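Local coordinates for protein SGNH-hydrolase family esterase (Altererythrobacter indicus, PDB 7C2A) that is an esterase of the SGNH-hydrolase family, probably cleaving ester bonds in lipids such as lysophospholipids, at residues L112-R117 against P147-A152. Numbering follows the deposited sequence.
Sequences LLMGMR and PFFLEA
Gly115, just after strand 111-114, meets Phe149, in the loop that follows the neighbouring parallel strand 144-146 of the central sheet of the SGNH-hydrolase fold. Strand 144-146 lies at the edge of that sheet, and the loop after it packs against Met114 and Gly115, at and just past the end of strand 111-114. The tight part is at Gly115. Its O accepts a nearly straight hydrogen bond from Phe149 N at 2.9 Å, with the donor in the carbonyl plane. A water also donates to Gly115 O and accepts from Leu150 N, so two donors grip this buried carbonyl. Gly115 CA makes a CH...O contact with Pro147 O at 3.4 Å. Met114 lies against the Phe149 ring in an oblique Met-aromatic contact, its SD 4.5 Å from the ring centroid. The bend at chi2 (-51°) sets SD beside the ring near CD1, and the extended chi3 carries CE on to 3.7 Å from Phe149 CE1. Beyond this pair, Phe149 also meets Tyr27 edge-to-face.

The other side is more exposed. There the Arg117 chain runs across Phe148, with the guanidinium tilted 28° from the ring plane. A type I turn from Phe148 to Glu151 puts Glu151 N over the opposite ring face. With an alanine at Phe148, the aliphatic part of Arg117 would probably lose its aromatic platform and the guanidinium would be freer to turn. The CH-pi contact itself is made by Arg117 CG, 3.9 Å from the Phe148 ring centroid and nearest to CD1.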
loop_
_atom_site.group_PDB
_atom_site.type_symbol
_atom_site.label_atom_id
_atom_site.label_comp_id
_atom_site.label_asym_id
_atom_site.label_seq_id
_atom_site.Cartn_x
_atom_site.Cartn_y
_atom_site.Cartn_z
ATOM N N LEU A 112 -9.091 9.776 3.502
ATOM C CA LEU A 112 -9.627 8.490 3.074
ATOM C C LEU A 112 -8.545 7.441 3.305
ATOM O O LEU A 112 -7.438 7.552 2.765
ATOM C CB LEU A 112 -10.028 8.530 1.600
ATOM C CG LEU A 112 -10.512 7.210 1.002
ATOM C CD1 LEU A 112 -11.766 6.726 1.704
ATOM C CD2 LEU A 112 -10.755 7.373 -0.491
ATOM N N LEU A 113 -8.855 6.430 4.103
ATOM C CA LEU A 113 -7.921 5.365 4.433
ATOM C C LEU A 113 -8.192 4.147 3.560
ATOM O O LEU A 113 -9.326 3.675 3.491
ATOM C CB LEU A 113 -8.096 4.995 5.904
ATOM C CG LEU A 113 -7.036 4.125 6.573
ATOM C CD1 LEU A 113 -5.665 4.786 6.563
ATOM C CD2 LEU A 113 -7.449 3.798 7.999
ATOM N N MET A 114 -7.143 3.639 2.917
ATOM C CA MET A 114 -7.260 2.421 2.072
ATOM C C MET A 114 -6.922 1.211 2.950
ATOM O O MET A 114 -5.757 1.066 3.352
ATOM C CB MET A 114 -6.301 2.496 0.882
ATOM C CG MET A 114 -6.670 3.592 -0.110
ATOM S SD MET A 114 -8.409 3.489 -0.614
ATOM C CE MET A 114 -8.349 4.302 -2.210
ATOM N N GLY A 115 -7.927 0.389 3.258
ATOM C CA GLY A 115 -7.734 -0.786 4.128
ATOM C C GLY A 115 -6.862 -1.849 3.485
ATOM O O GLY A 115 -7.092 -2.189 2.320
ATOM N N MET A 116 -5.886 -2.351 4.238
ATOM C CA MET A 116 -5.001 -3.438 3.748
ATOM C C MET A 116 -5.401 -4.727 4.472
ATOM O O MET A 116 -5.898 -4.642 5.599
ATOM C CB MET A 116 -3.524 -3.126 4.011
ATOM C CG MET A 116 -3.063 -1.802 3.407
ATOM S SD MET A 116 -3.395 -1.617 1.628
ATOM C CE MET A 116 -2.398 -2.945 0.958
ATOM N N ARG A 117 -5.190 -5.873 3.830
ATOM C CA ARG A 117 -5.571 -7.177 4.432
ATOM C C ARG A 117 -4.360 -8.108 4.419
ATOM O O ARG A 117 -3.618 -8.122 3.430
ATOM C CB ARG A 117 -6.748 -7.792 3.670
ATOM C CG ARG A 117 -8.044 -7.013 3.825
ATOM C CD ARG A 117 -8.621 -7.181 5.217
ATOM N NE ARG A 117 -9.832 -6.399 5.405
ATOM C CZ ARG A 117 -11.015 -6.695 4.880
ATOM N NH1 ARG A 117 -11.162 -7.773 4.127
ATOM N NH2 ARG A 117 -12.046 -5.909 5.116
ATOM N N PRO A 147 -12.730 -0.562 2.983
ATOM C CA PRO A 147 -12.323 -1.657 3.875
ATOM C C PRO A 147 -11.247 -2.550 3.288
ATOM O O PRO A 147 -10.348 -2.989 4.016
ATOM C CB PRO A 147 -13.636 -2.413 4.127
ATOM C CG PRO A 147 -14.697 -1.374 3.934
ATOM C CD PRO A 147 -14.193 -0.488 2.824
ATOM N N PHE A 148 -11.297 -2.827 1.986
ATOM C CA PHE A 148 -10.366 -3.771 1.358
ATOM C C PHE A 148 -9.977 -3.172 0.006
ATOM O O PHE A 148 -10.636 -3.411 -1.009
ATOM C CB PHE A 148 -11.026 -5.143 1.241
ATOM C CG PHE A 148 -10.133 -6.243 0.699
ATOM C CD1 PHE A 148 -8.788 -6.070 0.483
ATOM C CD2 PHE A 148 -10.684 -7.476 0.399
ATOM C CE1 PHE A 148 -8.005 -7.111 -0.025
ATOM C CE2 PHE A 148 -9.908 -8.510 -0.102
ATOM C CZ PHE A 148 -8.575 -8.329 -0.317
ATOM N N PHE A 149 -8.890 -2.405 -0.002
ATOM C CA PHE A 149 -8.501 -1.682 -1.207
ATOM C C PHE A 149 -8.303 -2.619 -2.394
ATOM O O PHE A 149 -8.707 -2.297 -3.517
ATOM C CB PHE A 149 -7.235 -0.883 -0.911
ATOM C CG PHE A 149 -6.682 -0.161 -2.099
ATOM C CD1 PHE A 149 -7.489 0.673 -2.855
ATOM C CD2 PHE A 149 -5.357 -0.307 -2.463
ATOM C CE1 PHE A 149 -6.981 1.344 -3.955
ATOM C CE2 PHE A 149 -4.851 0.371 -3.565
ATOM C CZ PHE A 149 -5.676 1.190 -4.308
ATOM N N LEU A 150 -7.673 -3.767 -2.180
ATOM C CA LEU A 150 -7.365 -4.683 -3.275
ATOM C C LEU A 150 -8.473 -5.695 -3.553
ATOM O O LEU A 150 -8.235 -6.669 -4.279
ATOM C CB LEU A 150 -6.047 -5.417 -3.006
ATOM C CG LEU A 150 -4.799 -4.537 -3.044
ATOM C CD1 LEU A 150 -3.570 -5.373 -2.735
ATOM C CD2 LEU A 150 -4.653 -3.836 -4.393
ATOM N N GLU A 151 -9.662 -5.499 -2.996
ATOM C CA GLU A 151 -10.741 -6.466 -3.168
ATOM C C GLU A 151 -11.008 -6.780 -4.637
ATOM O O GLU A 151 -11.234 -7.942 -4.999
ATOM C CB GLU A 151 -12.008 -5.942 -2.502
ATOM C CG GLU A 151 -13.165 -6.921 -2.527
ATOM C CD GLU A 151 -14.335 -6.429 -1.699
ATOM O OE1 GLU A 151 -14.678 -5.233 -1.812
ATOM O OE2 GLU A 151 -14.909 -7.234 -0.935
ATOM N N ALA A 152 -10.970 -5.769 -5.502
ATOM C CA ALA A 152 -11.373 -5.995 -6.885
ATOM C C ALA A 152 -10.391 -6.858 -7.659
ATOM O O ALA A 152 -10.750 -7.350 -8.734
ATOM C CB ALA A 152 -11.616 -4.667 -7.594
HETATM O O HOH W 1 -6.073 -4.007 0.224
#